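Local coordinates for beta-lactamase (Burkholderia cenocepacia, PDB 5E2G), which probably hydrolyses beta-lactams to substituted beta-amino acids, as a member of the class C beta-lactamase family, at residues Y21-M26 / M336-N341; K89-L94 / R131-W136; V151-L156 / Q217-V222; G319-V324 / E345-A350. All coordinates share one frame; numbering follows the deposited sequence.

Contact 1: Y21-M26 / M336-N341; sequences YAIPGM and MLANGN
G25 and N339 hold the two segments together by hydrogen bonds in both directions, at the point where strand 25-32 begins and strand 332-338 has just ended. The amide N of G25 donates to OD1 of N339 at 3.0 Å, tilted 17° from the plane of the side-chain carbonyl and well bent at the hydrogen (131°). In return, N339 N gives a weak but straighter bond to G25 O at 3.3 Å. CG of N339 lies between its own backbone N and carbonyl carbon (chi1 65°), a torsion that turns OD1 back to G25. ND2 makes weak bonds to O of V43, M44 and Q199.

One step along, M26 and A338 form an antiparallel non-hydrogen-bonded pair, with a CA-H...O contact of 3.0 Å from M26 CA to L337 O.

Apolar contacts cluster round A338 CB, which meets I23 CG2 at 3.6 Å and the selenomethionine M26 through its CG at 3.7 Å. The bent end of M26 brings its CE 4.0 Å from CE of M336, while I23 CD1 rests against G340 CA at 3.5 Å. M18 and I14 of helix 3-21 pack on this cluster.

Beyond the strands, a water 2.7 Å from Y21 O also reaches N341 O.

The asparagine oxygen thus stands in for a main-chain acceptor: with the weak bond to G25 O it resembles a hydrogen-bonded antiparallel pair and in effect extends the ladder past the regular strand end.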
loop_
_atom_site.group_PDB
_atom_site.type_symbol
_atom_site.label_atom_id
_atom_site.label_comp_id
_atom_site.label_asym_id
_atom_site.label_seq_id
_atom_site.Cartn_x
_atom_site.Cartn_y
_atom_site.Cartn_z
ATOM N N TYR A 21 -18.486 13.300 -4.868
ATOM C CA TYR A 21 -17.168 13.828 -4.567
ATOM C C TYR A 21 -16.487 14.427 -5.782
ATOM O O TYR A 21 -15.349 14.892 -5.667
ATOM C CB TYR A 21 -16.307 12.738 -3.931
ATOM C CG TYR A 21 -16.912 12.321 -2.616
ATOM C CD1 TYR A 21 -16.929 13.198 -1.545
ATOM C CD2 TYR A 21 -17.520 11.085 -2.464
ATOM C CE1 TYR A 21 -17.503 12.854 -0.359
ATOM C CE2 TYR A 21 -18.096 10.727 -1.275
ATOM C CZ TYR A 21 -18.085 11.615 -0.222
ATOM O OH TYR A 21 -18.658 11.267 0.980
ATOM N N ALA A 22 -17.169 14.459 -6.926
ATOM C CA ALA A 22 -16.661 15.117 -8.125
ATOM C C ALA A 22 -15.298 14.555 -8.508
ATOM O O ALA A 22 -14.324 15.287 -8.681
ATOM C CB ALA A 22 -16.601 16.636 -7.938
ATOM N N ILE A 23 -15.225 13.235 -8.605
ATOM C CA ILE A 23 -14.024 12.548 -9.067
ATOM C C ILE A 23 -14.078 12.506 -10.591
ATOM O O ILE A 23 -15.022 11.918 -11.145
ATOM C CB ILE A 23 -13.914 11.137 -8.485
ATOM C CG1 ILE A 23 -14.097 11.178 -6.969
ATOM C CG2 ILE A 23 -12.572 10.538 -8.831
ATOM C CD1 ILE A 23 -13.129 12.097 -6.276
ATOM N N PRO A 24 -13.129 13.132 -11.295
ATOM C CA PRO A 24 -13.155 13.068 -12.767
ATOM C C PRO A 24 -13.089 11.653 -13.305
ATOM O O PRO A 24 -13.748 11.347 -14.307
ATOM C CB PRO A 24 -11.923 13.891 -13.173
ATOM C CG PRO A 24 -11.723 14.839 -12.032
ATOM C CD PRO A 24 -12.111 14.072 -10.796
ATOM N N GLY A 25 -12.334 10.775 -12.658
ATOM C CA GLY A 25 -12.157 9.439 -13.183
ATOM C C GLY A 25 -11.809 8.444 -12.103
ATOM O O GLY A 25 -11.289 8.791 -11.038
HETATM N N MSE A 26 -12.113 7.186 -12.398
HETATM C CA MSE A 26 -11.746 6.062 -11.553
HETATM C C MSE A 26 -11.449 4.845 -12.405
HETATM O O MSE A 26 -12.021 4.667 -13.466
HETATM C CB MSE A 26 -12.857 5.714 -10.558
HETATM C CG MSE A 26 -13.185 6.794 -9.571
HETATM SE SE MSE A 26 -14.238 6.066 -8.133
HETATM C CE MSE A 26 -12.902 4.885 -7.331
HETATM N N MSE A 336 -9.393 0.079 -6.152
HETATM C CA MSE A 336 -10.085 1.309 -6.504
HETATM C C MSE A 336 -9.109 2.460 -6.628
HETATM O O MSE A 336 -8.443 2.806 -5.663
HETATM C CB MSE A 336 -11.149 1.650 -5.468
HETATM C CG MSE A 336 -12.189 0.565 -5.257
HETATM SE SE MSE A 336 -13.348 0.901 -3.703
HETATM C CE MSE A 336 -13.787 2.764 -4.056
ATOM N N LEU A 337 -9.026 3.063 -7.808
ATOM C CA LEU A 337 -8.123 4.179 -8.051
ATOM C C LEU A 337 -8.937 5.364 -8.532
ATOM O O LEU A 337 -9.730 5.231 -9.463
ATOM C CB LEU A 337 -7.051 3.831 -9.086
ATOM C CG LEU A 337 -6.423 2.443 -9.015
ATOM C CD1 LEU A 337 -5.397 2.290 -10.106
ATOM C CD2 LEU A 337 -5.784 2.236 -7.685
ATOM N N ALA A 338 -8.736 6.516 -7.903
ATOM C CA ALA A 338 -9.476 7.718 -8.251
ATOM C C ALA A 338 -8.519 8.896 -8.271
ATOM O O ALA A 338 -7.663 9.021 -7.393
ATOM C CB ALA A 338 -10.614 7.979 -7.260
ATOM N N ASN A 339 -8.659 9.756 -9.281
ATOM C CA ASN A 339 -7.842 10.968 -9.326
ATOM C C ASN A 339 -8.537 12.138 -8.649
ATOM O O ASN A 339 -8.524 13.268 -9.139
ATOM C CB ASN A 339 -7.445 11.303 -10.763
ATOM C CG ASN A 339 -8.622 11.649 -11.634
ATOM O OD1 ASN A 339 -9.761 11.332 -11.304
ATOM N ND2 ASN A 339 -8.357 12.301 -12.763
ATOM N N GLY A 340 -9.153 11.876 -7.501
ATOM C CA GLY A 340 -9.718 12.907 -6.656
ATOM C C GLY A 340 -9.766 12.382 -5.240
ATOM O O GLY A 340 -9.369 11.251 -4.962
ATOM N N ASN A 341 -10.272 13.220 -4.343
ATOM C CA ASN A 341 -10.300 12.918 -2.914
ATOM C C ASN A 341 -11.605 12.212 -2.569
ATOM O O ASN A 341 -12.687 12.795 -2.697
ATOM C CB ASN A 341 -10.133 14.197 -2.094
ATOM C CG ASN A 341 -8.682 14.648 -1.994
ATOM O OD1 ASN A 341 -8.126 14.736 -0.898
ATOM N ND2 ASN A 341 -8.064 14.930 -3.135
HETATM O O HOH W 1 -13.839 15.621 -3.524
#

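Contact 2: K89-L94 / R131-W136; sequences KYLPEL and RYLDAW
Segments 89-94 and 131-136 come nearest at L94 and D134, whose CA atoms are 6.0 Å apart where the 3-10 turn 92-94 passes the C-terminal part of helix 126-135. Here a 3-10 turn packs on a helix in a helical region of the class C beta-lactamase fold, and no hydrogen bond crosses between the segments. The bond from L94 N to L91 O, 3.1 Å, closes the turn and helps present both leucines to the helix.

L133 points toward the turn and is met by both of them. Its CB lies 3.7 Å from L94 CD1, and its CD1 lies 3.8 Å from CD1 of L91, whose side chain runs across it at about a right angle. CG of L133 is anti to the carbonyl carbon (chi1 -63°), and the extended chain beyond carries CD1 in between the two partners. F99 covers L94 and L133, while M155 and W158 of helix 150-164 support L91.

Toward the surface the contact becomes polar. The carboxylates of E93 and D134 come no nearer than 5.0 Å between E93 OE1 and D134 OD2, probably a mild repulsion, which K97, touching D134, may offset. The two branches of L94 divide the work: CD1 sits on L133, and CD2 lies 3.1 Å from D134 OD2.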
loop_
_atom_site.group_PDB
_atom_site.type_symbol
_atom_site.label_atom_id
_atom_site.label_comp_id
_atom_site.label_asym_id
_atom_site.label_seq_id
_atom_site.Cartn_x
_atom_site.Cartn_y
_atom_site.Cartn_z
ATOM N N LYS A 89 22.263 -1.797 12.251
ATOM C CA LYS A 89 23.054 -2.771 11.503
ATOM C C LYS A 89 23.454 -2.226 10.139
ATOM O O LYS A 89 24.576 -2.456 9.678
ATOM C CB LYS A 89 22.273 -4.071 11.335
ATOM C CG LYS A 89 22.984 -5.108 10.501
ATOM C CD LYS A 89 22.123 -6.337 10.291
ATOM C CE LYS A 89 22.895 -7.429 9.575
ATOM N NZ LYS A 89 22.071 -8.661 9.374
ATOM N N TYR A 90 22.547 -1.508 9.477
ATOM C CA TYR A 90 22.779 -0.998 8.134
ATOM C C TYR A 90 23.191 0.470 8.107
ATOM O O TYR A 90 23.793 0.910 7.121
ATOM C CB TYR A 90 21.525 -1.226 7.280
ATOM C CG TYR A 90 21.138 -2.688 7.276
ATOM C CD1 TYR A 90 21.889 -3.609 6.563
ATOM C CD2 TYR A 90 20.052 -3.157 8.018
ATOM C CE1 TYR A 90 21.565 -4.951 6.565
ATOM C CE2 TYR A 90 19.718 -4.499 8.024
ATOM C CZ TYR A 90 20.483 -5.392 7.295
ATOM O OH TYR A 90 20.190 -6.737 7.274
ATOM N N LEU A 91 22.899 1.228 9.162
ATOM C CA LEU A 91 23.390 2.594 9.335
ATOM C C LEU A 91 24.271 2.592 10.572
ATOM O O LEU A 91 23.798 2.863 11.683
ATOM C CB LEU A 91 22.245 3.595 9.479
ATOM C CG LEU A 91 21.326 3.742 8.274
ATOM C CD1 LEU A 91 20.235 4.759 8.583
ATOM C CD2 LEU A 91 22.116 4.124 7.019
ATOM N N PRO A 92 25.558 2.297 10.428
ATOM C CA PRO A 92 26.408 2.109 11.612
ATOM C C PRO A 92 26.526 3.336 12.498
ATOM O O PRO A 92 26.777 3.192 13.700
ATOM C CB PRO A 92 27.763 1.733 11.000
ATOM C CG PRO A 92 27.440 1.205 9.652
ATOM C CD PRO A 92 26.266 1.992 9.179
ATOM N N GLU A 93 26.371 4.539 11.940
ATOM C CA GLU A 93 26.473 5.751 12.749
ATOM C C GLU A 93 25.427 5.771 13.856
ATOM O O GLU A 93 25.703 6.225 14.974
ATOM C CB GLU A 93 26.323 6.988 11.862
ATOM C CG GLU A 93 27.319 7.092 10.719
ATOM C CD GLU A 93 27.641 8.539 10.371
ATOM O OE1 GLU A 93 27.731 9.361 11.310
ATOM O OE2 GLU A 93 27.797 8.858 9.170
ATOM N N LEU A 94 24.216 5.287 13.561
ATOM C CA LEU A 94 23.101 5.321 14.497
ATOM C C LEU A 94 23.265 4.357 15.654
ATOM O O LEU A 94 22.440 4.385 16.573
ATOM C CB LEU A 94 21.796 5.010 13.774
ATOM C CG LEU A 94 21.444 5.931 12.613
ATOM C CD1 LEU A 94 20.065 5.587 12.044
ATOM C CD2 LEU A 94 21.513 7.380 13.066
ATOM N N ARG A 131 21.558 12.810 9.964
ATOM C CA ARG A 131 21.465 13.825 11.008
ATOM C C ARG A 131 20.103 13.786 11.683
ATOM O O ARG A 131 20.012 13.881 12.914
ATOM C CB ARG A 131 21.738 15.215 10.434
ATOM C CG ARG A 131 23.209 15.496 10.160
ATOM C CD ARG A 131 23.480 16.993 9.937
ATOM N NE ARG A 131 23.950 17.295 8.581
ATOM C CZ ARG A 131 23.201 17.859 7.637
ATOM N NH1 ARG A 131 21.941 18.193 7.897
ATOM N NH2 ARG A 131 23.713 18.095 6.436
ATOM N N TYR A 132 19.031 13.635 10.900
ATOM C CA TYR A 132 17.702 13.608 11.500
ATOM C C TYR A 132 17.503 12.365 12.356
ATOM O O TYR A 132 16.966 12.449 13.468
ATOM C CB TYR A 132 16.614 13.685 10.436
ATOM C CG TYR A 132 15.279 13.324 11.029
ATOM C CD1 TYR A 132 14.740 14.070 12.080
ATOM C CD2 TYR A 132 14.569 12.220 10.574
ATOM C CE1 TYR A 132 13.525 13.734 12.651
ATOM C CE2 TYR A 132 13.347 11.873 11.136
ATOM C CZ TYR A 132 12.829 12.631 12.173
ATOM O OH TYR A 132 11.613 12.284 12.729
ATOM N N LEU A 133 17.908 11.199 11.855
ATOM C CA LEU A 133 17.720 9.976 12.624
ATOM C C LEU A 133 18.530 9.991 13.914
ATOM O O LEU A 133 18.095 9.430 14.929
ATOM C CB LEU A 133 18.092 8.764 11.775
ATOM C CG LEU A 133 17.231 8.567 10.533
ATOM C CD1 LEU A 133 17.830 7.515 9.621
ATOM C CD2 LEU A 133 15.828 8.180 10.943
ATOM N N ASP A 134 19.700 10.634 13.900
ATOM C CA ASP A 134 20.531 10.682 15.097
ATOM C C ASP A 134 19.850 11.439 16.232
ATOM O O ASP A 134 19.880 10.998 17.386
ATOM C CB ASP A 134 21.875 11.318 14.765
ATOM C CG ASP A 134 23.011 10.318 14.808
ATOM O OD1 ASP A 134 23.531 10.038 15.919
ATOM O OD2 ASP A 134 23.385 9.817 13.723
ATOM N N ALA A 135 19.247 12.585 15.935
ATOM C CA ALA A 135 18.604 13.393 16.963
ATOM C C ALA A 135 17.210 12.901 17.323
ATOM O O ALA A 135 16.603 13.436 18.256
ATOM C CB ALA A 135 18.528 14.846 16.511
ATOM N N TRP A 136 16.696 11.904 16.609
ATOM C CA TRP A 136 15.341 11.431 16.828
ATOM C C TRP A 136 15.198 10.801 18.204
ATOM O O TRP A 136 15.951 9.890 18.563
ATOM C CB TRP A 136 14.973 10.423 15.754
ATOM C CG TRP A 136 13.662 9.763 15.982
ATOM C CD1 TRP A 136 12.434 10.267 15.686
ATOM C CD2 TRP A 136 13.441 8.466 16.543
ATOM N NE1 TRP A 136 11.458 9.363 16.028
ATOM C CE2 TRP A 136 12.053 8.247 16.550
ATOM C CE3 TRP A 136 14.283 7.469 17.038
ATOM C CZ2 TRP A 136 11.487 7.069 17.031
ATOM C CZ3 TRP A 136 13.719 6.302 17.514
ATOM C CH2 TRP A 136 12.336 6.110 17.504
#

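Contact 3: V151-L156 / Q217-V222; sequences VAIGML and QPAYGV
P218 turns its ring toward G154 and meets the helix backbone, not a side chain. Its CG, the exo atom of the pucker, lies 3.5 Å from G154 O, and its CB is 3.8 Å from I153 O, leaving one edge of the pyrrolidine ring against two successive carbonyl oxygens. Because G154 has no side chain, helix 216-220 can come close to helix 150-164: the CA atoms of G154 and A219 are only 4.9 Å apart. A219 CB lies 4.3 Å from G154 N.

I153 flanks the glycine. With CG1 anti to the backbone N (chi1 168°), that branch leads to P218 O at 3.9 Å, while CG2 faces A219 CB more loosely at 4.4 Å. The side chain is poorly ordered, and it also touches K65 and T68 of helix 64-77; K65 is probably the lysine of the SxxK motif at the start of this helix, as in serine beta-lactamases. F168 packs on P218 from helix 168-180.

No hydrogen bond links the two segments; P218 O is instead taken by OG1 of T68. Between these segments the helices therefore meet by van der Waals contact, carbon against carbonyl oxygen and methyl against glycine backbone, while the polar link of P218 runs to helix 64-77.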
loop_
_atom_site.group_PDB
_atom_site.type_symbol
_atom_site.label_atom_id
_atom_site.label_comp_id
_atom_site.label_asym_id
_atom_site.label_seq_id
_atom_site.Cartn_x
_atom_site.Cartn_y
_atom_site.Cartn_z
ATOM N N VAL A 151 8.042 8.062 7.794
ATOM C CA VAL A 151 9.435 7.857 8.189
ATOM C C VAL A 151 9.707 6.390 8.510
ATOM O O VAL A 151 10.799 5.877 8.239
ATOM C CB VAL A 151 9.784 8.769 9.377
ATOM C CG1 VAL A 151 11.121 8.370 9.971
ATOM C CG2 VAL A 151 9.803 10.218 8.930
ATOM N N ALA A 152 8.734 5.694 9.089
ATOM C CA ALA A 152 8.898 4.281 9.400
ATOM C C ALA A 152 9.115 3.470 8.127
ATOM O O ALA A 152 10.186 2.895 7.917
ATOM C CB ALA A 152 7.677 3.766 10.162
ATOM N N ILE A 153 8.099 3.432 7.266
ATOM C CA ILE A 153 8.182 2.645 6.041
ATOM C C ILE A 153 9.132 3.280 5.032
ATOM O O ILE A 153 9.762 2.569 4.238
ATOM C CB ILE A 153 6.774 2.463 5.458
ATOM C CG1 ILE A 153 6.848 1.910 4.034
ATOM C CG2 ILE A 153 6.029 3.787 5.515
ATOM C CD1 ILE A 153 7.305 0.474 3.944
ATOM N N GLY A 154 9.242 4.614 5.031
ATOM C CA GLY A 154 10.309 5.248 4.276
ATOM C C GLY A 154 11.634 4.581 4.561
ATOM O O GLY A 154 12.356 4.181 3.646
HETATM N N MSE A 155 11.932 4.374 5.838
HETATM C CA MSE A 155 13.163 3.729 6.250
HETATM C C MSE A 155 13.167 2.215 6.043
HETATM O O MSE A 155 14.222 1.618 5.954
HETATM C CB MSE A 155 13.454 4.048 7.716
HETATM C CG MSE A 155 14.023 5.433 7.933
HETATM SE SE MSE A 155 15.591 5.790 6.813
HETATM C CE MSE A 155 16.772 4.378 7.431
ATOM N N LEU A 156 12.006 1.574 5.969
ATOM C CA LEU A 156 12.011 0.144 5.677
ATOM C C LEU A 156 12.568 -0.109 4.284
ATOM O O LEU A 156 13.404 -0.999 4.091
ATOM C CB LEU A 156 10.604 -0.449 5.810
ATOM C CG LEU A 156 10.466 -1.961 5.568
ATOM C CD1 LEU A 156 11.238 -2.770 6.609
ATOM C CD2 LEU A 156 9.003 -2.386 5.536
ATOM N N GLN A 217 10.153 7.589 -2.448
ATOM C CA GLN A 217 9.942 6.375 -3.232
ATOM C C GLN A 217 9.405 5.231 -2.386
ATOM O O GLN A 217 8.411 4.603 -2.797
ATOM C CB GLN A 217 11.242 5.983 -3.934
ATOM C CG GLN A 217 12.227 7.117 -4.065
ATOM C CD GLN A 217 13.523 6.678 -4.698
ATOM O OE1 GLN A 217 14.406 6.146 -4.025
ATOM N NE2 GLN A 217 13.644 6.891 -6.004
ATOM N N PRO A 218 9.982 4.901 -1.221
ATOM C CA PRO A 218 9.483 3.728 -0.491
ATOM C C PRO A 218 8.119 3.938 0.132
ATOM O O PRO A 218 7.396 2.957 0.332
ATOM C CB PRO A 218 10.557 3.493 0.587
ATOM C CG PRO A 218 11.703 4.368 0.230
ATOM C CD PRO A 218 11.110 5.522 -0.501
ATOM N N ALA A 219 7.738 5.176 0.434
ATOM C CA ALA A 219 6.522 5.419 1.196
ATOM C C ALA A 219 5.309 5.686 0.316
ATOM O O ALA A 219 4.195 5.291 0.673
ATOM C CB ALA A 219 6.737 6.592 2.158
ATOM N N TYR A 220 5.493 6.347 -0.827
ATOM C CA TYR A 220 4.328 6.711 -1.639
ATOM C C TYR A 220 4.685 6.946 -3.100
ATOM O O TYR A 220 3.939 7.652 -3.785
ATOM C CB TYR A 220 3.661 7.964 -1.068
ATOM C CG TYR A 220 4.613 9.125 -0.832
ATOM C CD1 TYR A 220 5.252 9.285 0.396
ATOM C CD2 TYR A 220 4.869 10.069 -1.833
ATOM C CE1 TYR A 220 6.122 10.343 0.625
ATOM C CE2 TYR A 220 5.738 11.141 -1.610
ATOM C CZ TYR A 220 6.360 11.269 -0.373
ATOM O OH TYR A 220 7.224 12.314 -0.127
ATOM N N GLY A 221 5.784 6.394 -3.598
ATOM C CA GLY A 221 6.286 6.739 -4.909
ATOM C C GLY A 221 5.680 6.000 -6.074
ATOM O O GLY A 221 6.068 6.274 -7.212
ATOM N N VAL A 222 4.735 5.088 -5.846
ATOM C CA VAL A 222 4.242 4.232 -6.921
ATOM C C VAL A 222 3.144 4.943 -7.703
ATOM O O VAL A 222 2.167 5.447 -7.132
ATOM C CB VAL A 222 3.744 2.881 -6.381
ATOM C CG1 VAL A 222 3.185 2.065 -7.521
ATOM C CG2 VAL A 222 4.869 2.122 -5.703
#

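Contact 4: G319-V324 / E345-A350; sequences GFSTYV and EERVKA
R347 extends from helix 344-357 to the backbone of strand 321-327, where its NH1 donates to T322 O at 2.9 Å. The bond is bent (136° at the hydrogen), and NH1 stands 34° out of the carbonyl plane of T322. The chain is extended from CG to NE and brings the guanidinium under S321, whose CB lies over the centre of one face, 3.6 Å above the plane. S321 OG is 3.4 Å from R347 NH2 at an angle too poor for a bond; it is engaged with G340 O and V342 N instead. NH2 in turn is held by V342 O and S316 OG, so several bonds fix the rotation of this buried charge. At the foot of the arginine, its CB rests 3.8 Å from CB of Y323.

Packing relaxes toward V348. Its CA lies over one face of the Y323 ring, but its CG2 comes no nearer than 4.1 Å to Y323 CZ, and the tyrosine hydroxyl is bonded to N312 ND2 and W310 NE1. On the partly exposed side of the helix, E346 and K349 are modelled so close to each other that the details of their pairing are doubtful.

Strand segment 321-324 and helix segment 345-350 run 8.8 Å apart with their directions 39° from parallel. The strand lies between 309-316 and 332-338 in the large antiparallel sheet, and the helix touches helix 3-21 through E346 and A350 and helix 278-284 through V348.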
loop_
_atom_site.group_PDB
_atom_site.type_symbol
_atom_site.label_atom_id
_atom_site.label_comp_id
_atom_site.label_asym_id
_atom_site.label_seq_id
_atom_site.Cartn_x
_atom_site.Cartn_y
_atom_site.Cartn_z
ATOM N N GLY A 319 -3.922 14.450 -4.571
ATOM C CA GLY A 319 -4.891 14.470 -5.647
ATOM C C GLY A 319 -5.581 13.159 -5.955
ATOM O O GLY A 319 -6.469 13.133 -6.810
ATOM N N PHE A 320 -5.203 12.073 -5.276
ATOM C CA PHE A 320 -5.658 10.732 -5.633
ATOM C C PHE A 320 -6.154 9.967 -4.405
ATOM O O PHE A 320 -5.741 10.223 -3.272
ATOM C CB PHE A 320 -4.542 9.913 -6.294
ATOM C CG PHE A 320 -4.063 10.455 -7.619
ATOM C CD1 PHE A 320 -3.203 11.543 -7.676
ATOM C CD2 PHE A 320 -4.432 9.840 -8.809
ATOM C CE1 PHE A 320 -2.745 12.026 -8.899
ATOM C CE2 PHE A 320 -3.975 10.320 -10.033
ATOM C CZ PHE A 320 -3.129 11.412 -10.074
ATOM N N SER A 321 -7.016 8.977 -4.654
ATOM C CA SER A 321 -7.554 8.113 -3.607
ATOM C C SER A 321 -7.499 6.657 -4.052
ATOM O O SER A 321 -7.955 6.325 -5.149
ATOM C CB SER A 321 -8.996 8.497 -3.261
ATOM O OG SER A 321 -9.063 9.793 -2.697
ATOM N N THR A 322 -6.976 5.789 -3.185
ATOM C CA THR A 322 -6.753 4.383 -3.492
ATOM C C THR A 322 -7.300 3.505 -2.375
ATOM O O THR A 322 -7.248 3.873 -1.200
ATOM C CB THR A 322 -5.258 4.101 -3.659
ATOM O OG1 THR A 322 -4.693 5.105 -4.501
ATOM C CG2 THR A 322 -5.017 2.731 -4.277
ATOM N N TYR A 323 -7.805 2.330 -2.746
ATOM C CA TYR A 323 -8.185 1.308 -1.778
ATOM C C TYR A 323 -7.973 -0.060 -2.398
ATOM O O TYR A 323 -8.276 -0.266 -3.573
ATOM C CB TYR A 323 -9.649 1.447 -1.330
ATOM C CG TYR A 323 -10.040 0.499 -0.209
ATOM C CD1 TYR A 323 -9.391 0.543 1.021
ATOM C CD2 TYR A 323 -11.055 -0.426 -0.379
ATOM C CE1 TYR A 323 -9.741 -0.323 2.056
ATOM C CE2 TYR A 323 -11.418 -1.290 0.651
ATOM C CZ TYR A 323 -10.756 -1.234 1.864
ATOM O OH TYR A 323 -11.115 -2.087 2.879
ATOM N N VAL A 324 -7.475 -0.993 -1.592
ATOM C CA VAL A 324 -7.209 -2.365 -2.004
ATOM C C VAL A 324 -7.735 -3.295 -0.925
ATOM O O VAL A 324 -7.415 -3.112 0.249
ATOM C CB VAL A 324 -5.705 -2.608 -2.206
ATOM C CG1 VAL A 324 -5.460 -4.066 -2.515
ATOM C CG2 VAL A 324 -5.149 -1.693 -3.301
ATOM N N GLU A 345 -13.665 5.978 4.389
ATOM C CA GLU A 345 -14.775 5.100 4.740
ATOM C C GLU A 345 -15.723 4.887 3.561
ATOM O O GLU A 345 -16.380 3.846 3.478
ATOM C CB GLU A 345 -15.524 5.654 5.953
ATOM C CG GLU A 345 -14.631 5.978 7.169
ATOM C CD GLU A 345 -14.250 4.756 8.007
ATOM O OE1 GLU A 345 -14.210 3.633 7.459
ATOM O OE2 GLU A 345 -13.984 4.926 9.220
ATOM N N GLU A 346 -15.800 5.843 2.633
ATOM C CA GLU A 346 -16.634 5.633 1.455
ATOM C C GLU A 346 -16.001 4.650 0.474
ATOM O O GLU A 346 -16.720 3.911 -0.209
ATOM C CB GLU A 346 -16.926 6.966 0.764
ATOM C CG GLU A 346 -17.916 7.834 1.510
ATOM C CD GLU A 346 -19.264 7.158 1.680
ATOM O OE1 GLU A 346 -19.689 6.410 0.777
ATOM O OE2 GLU A 346 -19.899 7.363 2.734
ATOM N N ARG A 347 -14.671 4.624 0.380
ATOM C CA ARG A 347 -14.028 3.549 -0.371
ATOM C C ARG A 347 -14.304 2.206 0.293
ATOM O O ARG A 347 -14.552 1.200 -0.386
ATOM C CB ARG A 347 -12.521 3.787 -0.469
ATOM C CG ARG A 347 -12.118 5.235 -0.589
ATOM C CD ARG A 347 -10.604 5.400 -0.480
ATOM N NE ARG A 347 -10.256 6.776 -0.150
ATOM C CZ ARG A 347 -9.037 7.184 0.165
ATOM N NH1 ARG A 347 -8.039 6.318 0.191
ATOM N NH2 ARG A 347 -8.813 8.453 0.463
ATOM N N VAL A 348 -14.271 2.181 1.625
ATOM C CA VAL A 348 -14.495 0.945 2.365
ATOM C C VAL A 348 -15.904 0.431 2.113
ATOM O O VAL A 348 -16.104 -0.749 1.801
ATOM C CB VAL A 348 -14.227 1.171 3.864
ATOM C CG1 VAL A 348 -14.626 -0.041 4.662
ATOM C CG2 VAL A 348 -12.769 1.509 4.090
ATOM N N LYS A 349 -16.898 1.324 2.213
ATOM C CA LYS A 349 -18.291 0.909 2.079
ATOM C C LYS A 349 -18.569 0.349 0.694
ATOM O O LYS A 349 -19.265 -0.664 0.557
ATOM C CB LYS A 349 -19.226 2.082 2.358
ATOM C CG LYS A 349 -19.228 2.583 3.782
ATOM C CD LYS A 349 -20.175 3.758 3.907
ATOM C CE LYS A 349 -19.667 4.770 4.915
ATOM N NZ LYS A 349 -20.317 6.100 4.698
ATOM N N ALA A 350 -18.034 0.995 -0.346
ATOM C CA ALA A 350 -18.268 0.524 -1.705
ATOM C C ALA A 350 -17.612 -0.833 -1.940
ATOM O O ALA A 350 -18.222 -1.731 -2.531
ATOM C CB ALA A 350 -17.769 1.567 -2.703
#

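In the fold
Leaving the N-terminal helix, the chain enters contact 1, whose partner lies 310 residues further on, so this contact brings the first strand of the large sheet against the last. Within that long excursion, contact 2 closes a short loop in the helical region, and contact 3 then closes another; the two follow in series but touch, since M155 packs on L91 and L133. Contact 4 opens inside the excursion and closes after it, crossing contact 1. These two meet through S321, bonded to A338 and G340, and tie sheet to C-terminal helix. Contacts 1 and 2 lie on opposite sides of the chain's centre, their centres about 39 Å apart.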